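Local coordinates for putative secreted lipase (Streptomyces sp. W007, PDB 5H6B), which probably hydrolyses the ester bonds of triacylglycerols, as a thermostable, secreted lipase of the alpha/beta-hydrolase superfamily, at residues A[238-246]-A[256-264]. Numbering follows the deposited sequence.
Sequences IDRIAFHEV and TPTTCASVI
The imidazole of H244 sits among three residues of the C-terminal tail: S262 OG rests over one face, 3.5 Å above the plane and shifted toward the rim, while T258 OG1 and T256 O lie at the edge, in plane. A chi1 of -167° sets CG of H244 opposite the backbone N and so carries ND1 to T258, where it donates to OG1 at 2.8 Å and 168°, almost straight. A water also lies in the ring plane beside NE2, but suspiciously close, so the ND1 bond is the one that can be trusted to hold the ring. T258 OG1 passes the bond on: it donates to E245 OE1 at 2.6 Å, meeting that oxygen nearly along the C-O axis. E245 bends at chi2 (65°) to bring the carboxylate there; OE1 also takes a bond from N248, and OE2 is in a salt bridge with R217, which probably favours the charged form. The methyl CG2 of T258, on a different branch from OG1, lies 3.4 Å from I241 O and 3.7 Å from I241 CG2. I241 then packs its CG1 and CD1 over the 259-263 backbone, CD1 coming 4.1 Å from C260 CA. At the start of the helix, R240 runs its CB and CG alongside the carbonyls of S262 and I264. Just before it, D239 serves as N-cap, OD1 accepting from A242 N. After helix 240-250 the chain doubles back as a C-terminal tail along that helix of the alpha/beta-hydrolase fold, pinned by side-chain bonds at T258 and by the C225-C260 disulfide.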
ATOM      1  N   ILE A 238      -4.110  -7.187  -9.660  1.00 34.58           N
ATOM      2  CA  ILE A 238      -4.485  -7.270 -11.088  1.00 34.73           C
ATOM      3  C   ILE A 238      -5.565  -6.295 -11.582  1.00 36.61           C
ATOM      4  O   ILE A 238      -5.847  -6.228 -12.776  1.00 36.95           O
ATOM      5  CB  ILE A 238      -4.974  -8.688 -11.422  1.00 36.28           C
ATOM      6  CG1 ILE A 238      -6.208  -9.056 -10.599  1.00 37.57           C
ATOM      7  CG2 ILE A 238      -3.858  -9.702 -11.183  1.00 37.75           C
ATOM      8  CD1 ILE A 238      -6.930 -10.269 -11.138  1.00 38.98           C
ATOM      9  N   ASP A 239      -6.181  -5.549 -10.676  1.00 36.47           N
ATOM     10  CA  ASP A 239      -7.339  -4.754 -11.023  1.00 35.52           C
ATOM     11  C   ASP A 239      -6.920  -3.390 -11.630  1.00 33.42           C
ATOM     12  O   ASP A 239      -6.496  -2.500 -10.915  1.00 31.79           O
ATOM     13  CB  ASP A 239      -8.201  -4.600  -9.767  1.00 38.05           C
ATOM     14  CG  ASP A 239      -9.559  -4.055 -10.070  1.00 38.71           C
ATOM     15  OD1 ASP A 239      -9.626  -3.186 -10.959  1.00 39.41           O
ATOM     16  OD2 ASP A 239     -10.545  -4.494  -9.440  1.00 38.70           O
ATOM     17  N   ARG A 240      -7.031  -3.257 -12.952  1.00 34.41           N
ATOM     18  CA  ARG A 240      -6.697  -2.008 -13.654  1.00 38.34           C
ATOM     19  C   ARG A 240      -7.665  -0.852 -13.356  1.00 38.49           C
ATOM     20  O   ARG A 240      -7.292   0.305 -13.509  1.00 36.67           O
ATOM     21  CB  ARG A 240      -6.675  -2.191 -15.171  1.00 40.62           C
ATOM     22  CG  ARG A 240      -5.415  -2.800 -15.727  1.00 43.96           C
ATOM     23  CD  ARG A 240      -5.434  -4.283 -15.567  1.00 47.57           C
ATOM     24  NE  ARG A 240      -4.355  -4.944 -16.306  1.00 52.90           N
ATOM     25  CZ  ARG A 240      -3.939  -6.199 -16.083  1.00 48.15           C
ATOM     26  NH1 ARG A 240      -4.491  -6.974 -15.124  1.00 42.53           N
ATOM     27  NH2 ARG A 240      -2.939  -6.672 -16.819  1.00 45.84           N
ATOM     28  N   ILE A 241      -8.907  -1.163 -12.987  1.00 37.71           N
ATOM     29  CA  ILE A 241      -9.844  -0.138 -12.541  1.00 38.60           C
ATOM     30  C   ILE A 241      -9.276   0.517 -11.285  1.00 38.01           C
ATOM     31  O   ILE A 241      -9.096   1.741 -11.246  1.00 36.67           O
ATOM     32  CB  ILE A 241     -11.260  -0.718 -12.321  1.00 39.76           C
ATOM     33  CG1 ILE A 241     -11.884  -1.073 -13.674  1.00 41.65           C
ATOM     34  CG2 ILE A 241     -12.141   0.283 -11.595  1.00 41.24           C
ATOM     35  CD1 ILE A 241     -13.055  -2.031 -13.600  1.00 41.48           C
ATOM     36  N   ALA A 242      -8.938  -0.305 -10.287  1.00 34.94           N
ATOM     37  CA  ALA A 242      -8.252   0.188  -9.100  1.00 34.66           C
ATOM     38  C   ALA A 242      -6.976   0.944  -9.463  1.00 36.17           C
ATOM     39  O   ALA A 242      -6.745   2.041  -8.953  1.00 38.22           O
ATOM     40  CB  ALA A 242      -7.950  -0.929  -8.127  1.00 35.03           C
ATOM     41  N   PHE A 243      -6.171   0.400 -10.371  1.00 35.06           N
ATOM     42  CA  PHE A 243      -4.904   1.064 -10.713  1.00 36.42           C
ATOM     43  C   PHE A 243      -5.079   2.403 -11.459  1.00 36.20           C
ATOM     44  O   PHE A 243      -4.284   3.321 -11.266  1.00 33.96           O
ATOM     45  CB  PHE A 243      -3.960   0.102 -11.469  1.00 36.70           C
ATOM     46  CG  PHE A 243      -3.603  -1.165 -10.700  1.00 36.08           C
ATOM     47  CD1 PHE A 243      -3.678  -1.235  -9.297  1.00 36.86           C
ATOM     48  CD2 PHE A 243      -3.153  -2.295 -11.387  1.00 36.38           C
ATOM     49  CE1 PHE A 243      -3.330  -2.406  -8.611  1.00 37.87           C
ATOM     50  CE2 PHE A 243      -2.806  -3.468 -10.698  1.00 36.02           C
ATOM     51  CZ  PHE A 243      -2.888  -3.517  -9.312  1.00 35.39           C
ATOM     52  N   HIS A 244      -6.121   2.521 -12.280  1.00 37.45           N
ATOM     53  CA  HIS A 244      -6.473   3.804 -12.893  1.00 39.51           C
ATOM     54  C   HIS A 244      -6.759   4.851 -11.834  1.00 40.00           C
ATOM     55  O   HIS A 244      -6.305   6.010 -11.952  1.00 38.57           O
ATOM     56  CB  HIS A 244      -7.682   3.659 -13.802  1.00 42.25           C
ATOM     57  CG  HIS A 244      -7.913   4.839 -14.688  1.00 48.41           C
ATOM     58  ND1 HIS A 244      -8.769   5.870 -14.352  1.00 47.62           N
ATOM     59  CD2 HIS A 244      -7.399   5.149 -15.905  1.00 49.02           C
ATOM     60  CE1 HIS A 244      -8.765   6.765 -15.325  1.00 49.63           C
ATOM     61  NE2 HIS A 244      -7.948   6.350 -16.280  1.00 49.66           N
ATOM     62  N   GLU A 245      -7.506   4.436 -10.802  1.00 37.63           N
ATOM     63  CA  GLU A 245      -7.789   5.310  -9.664  1.00 37.54           C
ATOM     64  C   GLU A 245      -6.513   5.665  -8.899  1.00 37.16           C
ATOM     65  O   GLU A 245      -6.363   6.788  -8.455  1.00 35.75           O
ATOM     66  CB  GLU A 245      -8.852   4.698  -8.749  1.00 39.25           C
ATOM     67  CG  GLU A 245      -9.489   5.677  -7.778  1.00 41.92           C
ATOM     68  CD  GLU A 245     -10.304   6.781  -8.465  1.00 42.16           C
ATOM     69  OE1 GLU A 245     -10.505   6.759  -9.694  1.00 43.22           O
ATOM     70  OE2 GLU A 245     -10.752   7.690  -7.757  1.00 44.18           O
ATOM     71  N   VAL A 246      -5.568   4.733  -8.807  1.00 37.25           N
ATOM     72  CA  VAL A 246      -4.245   5.050  -8.263  1.00 36.40           C
ATOM     73  C   VAL A 246      -3.536   6.126  -9.103  1.00 35.90           C
ATOM     74  O   VAL A 246      -2.925   7.045  -8.554  1.00 36.85           O
ATOM     75  CB  VAL A 246      -3.348   3.796  -8.133  1.00 36.16           C
ATOM     76  CG1 VAL A 246      -1.941   4.168  -7.672  1.00 35.52           C
ATOM     77  CG2 VAL A 246      -3.959   2.805  -7.161  1.00 37.49           C
ATOM     78  N   THR A 256      -8.966  11.544 -14.716  1.00 53.98           N
ATOM     79  CA  THR A 256     -10.213  11.383 -15.483  1.00 55.92           C
ATOM     80  C   THR A 256     -11.061  10.316 -14.790  1.00 54.04           C
ATOM     81  O   THR A 256     -10.515   9.381 -14.196  1.00 56.25           O
ATOM     82  CB  THR A 256      -9.942  10.980 -16.949  1.00 59.51           C
ATOM     83  OG1 THR A 256      -9.272   9.710 -16.996  1.00 62.63           O
ATOM     84  CG2 THR A 256      -9.070  12.032 -17.642  1.00 59.87           C
ATOM     85  N   PRO A 257     -12.396  10.443 -14.842  1.00 53.36           N
ATOM     86  CA  PRO A 257     -13.178   9.494 -14.049  1.00 51.59           C
ATOM     87  C   PRO A 257     -12.862   8.039 -14.398  1.00 50.20           C
ATOM     88  O   PRO A 257     -12.624   7.710 -15.566  1.00 51.98           O
ATOM     89  CB  PRO A 257     -14.633   9.841 -14.391  1.00 52.83           C
ATOM     90  CG  PRO A 257     -14.582  11.236 -14.914  1.00 54.56           C
ATOM     91  CD  PRO A 257     -13.257  11.358 -15.610  1.00 54.12           C
ATOM     92  N   THR A 258     -12.826   7.199 -13.371  1.00 46.35           N
ATOM     93  CA  THR A 258     -12.584   5.777 -13.533  1.00 43.00           C
ATOM     94  C   THR A 258     -13.928   5.044 -13.693  1.00 40.80           C
ATOM     95  O   THR A 258     -14.802   5.131 -12.832  1.00 41.96           O
ATOM     96  CB  THR A 258     -11.770   5.227 -12.349  1.00 42.22           C
ATOM     97  OG1 THR A 258     -10.545   5.970 -12.222  1.00 38.87           O
ATOM     98  CG2 THR A 258     -11.418   3.765 -12.603  1.00 43.40           C
ATOM     99  N   THR A 259     -14.074   4.333 -14.806  1.00 39.04           N
ATOM    100  CA  THR A 259     -15.275   3.567 -15.105  1.00 40.21           C
ATOM    101  C   THR A 259     -14.867   2.118 -15.421  1.00 41.32           C
ATOM    102  O   THR A 259     -13.678   1.796 -15.410  1.00 38.22           O
ATOM    103  CB  THR A 259     -16.043   4.170 -16.314  1.00 39.88           C
ATOM    104  OG1 THR A 259     -15.315   3.934 -17.518  1.00 41.57           O
ATOM    105  CG2 THR A 259     -16.239   5.670 -16.163  1.00 37.99           C
ATOM    106  N   CYS A 260     -15.849   1.266 -15.723  1.00 41.16           N
ATOM    107  CA  CYS A 260     -15.590  -0.100 -16.192  1.00 44.49           C
ATOM    108  C   CYS A 260     -14.644  -0.179 -17.430  1.00 47.13           C
ATOM    109  O   CYS A 260     -13.906  -1.166 -17.597  1.00 42.53           O
ATOM    110  CB  CYS A 260     -16.916  -0.811 -16.475  1.00 45.55           C
ATOM    111  SG  CYS A 260     -18.043  -0.932 -15.034  1.00 52.35           S
ATOM    112  N   ALA A 261     -14.651   0.865 -18.270  1.00 45.66           N
ATOM    113  CA  ALA A 261     -13.787   0.944 -19.458  1.00 43.71           C
ATOM    114  C   ALA A 261     -12.304   0.866 -19.132  1.00 44.38           C
ATOM    115  O   ALA A 261     -11.511   0.481 -19.988  1.00 44.19           O
ATOM    116  CB  ALA A 261     -14.077   2.205 -20.253  1.00 44.55           C
ATOM    117  N   SER A 262     -11.917   1.197 -17.900  1.00 43.96           N
ATOM    118  CA  SER A 262     -10.519   1.033 -17.488  1.00 44.87           C
ATOM    119  C   SER A 262     -10.044  -0.418 -17.323  1.00 43.74           C
ATOM    120  O   SER A 262      -8.874  -0.623 -17.056  1.00 44.96           O
ATOM    121  CB  SER A 262     -10.259   1.788 -16.186  1.00 44.32           C
ATOM    122  OG  SER A 262     -10.564   3.155 -16.331  1.00 49.23           O
ATOM    123  N   VAL A 263     -10.921  -1.414 -17.471  1.00 47.67           N
ATOM    124  CA  VAL A 263     -10.562  -2.820 -17.189  1.00 51.07           C
ATOM    125  C   VAL A 263      -9.381  -3.343 -18.015  1.00 56.56           C
ATOM    126  O   VAL A 263      -8.667  -4.228 -17.553  1.00 61.79           O
ATOM    127  CB  VAL A 263     -11.780  -3.773 -17.326  1.00 51.92           C
ATOM    128  CG1 VAL A 263     -12.087  -4.071 -18.788  1.00 50.77           C
ATOM    129  CG2 VAL A 263     -11.563  -5.071 -16.551  1.00 54.08           C
ATOM    130  N   ILE A 264      -9.172  -2.795 -19.213  1.00 64.38           N
ATOM    131  CA  ILE A 264      -8.014  -3.151 -20.057  1.00 74.53           C
ATOM    132  C   ILE A 264      -6.668  -2.611 -19.536  1.00 75.11           C
ATOM    133  O   ILE A 264      -6.600  -1.597 -18.834  1.00 80.41           O
ATOM    134  CB  ILE A 264      -8.291  -2.742 -21.541  1.00 76.09           C
ATOM    135  CG1 ILE A 264      -9.295  -3.724 -22.158  1.00 77.79           C
ATOM    136  CG2 ILE A 264      -7.022  -2.662 -22.394  1.00 79.02           C
ATOM    137  CD1 ILE A 264      -8.892  -5.190 -22.063  1.00 79.98           C
TER
HETATM  138  O   HOH W   1      -6.923   7.754 -18.136  1.00 55.49           O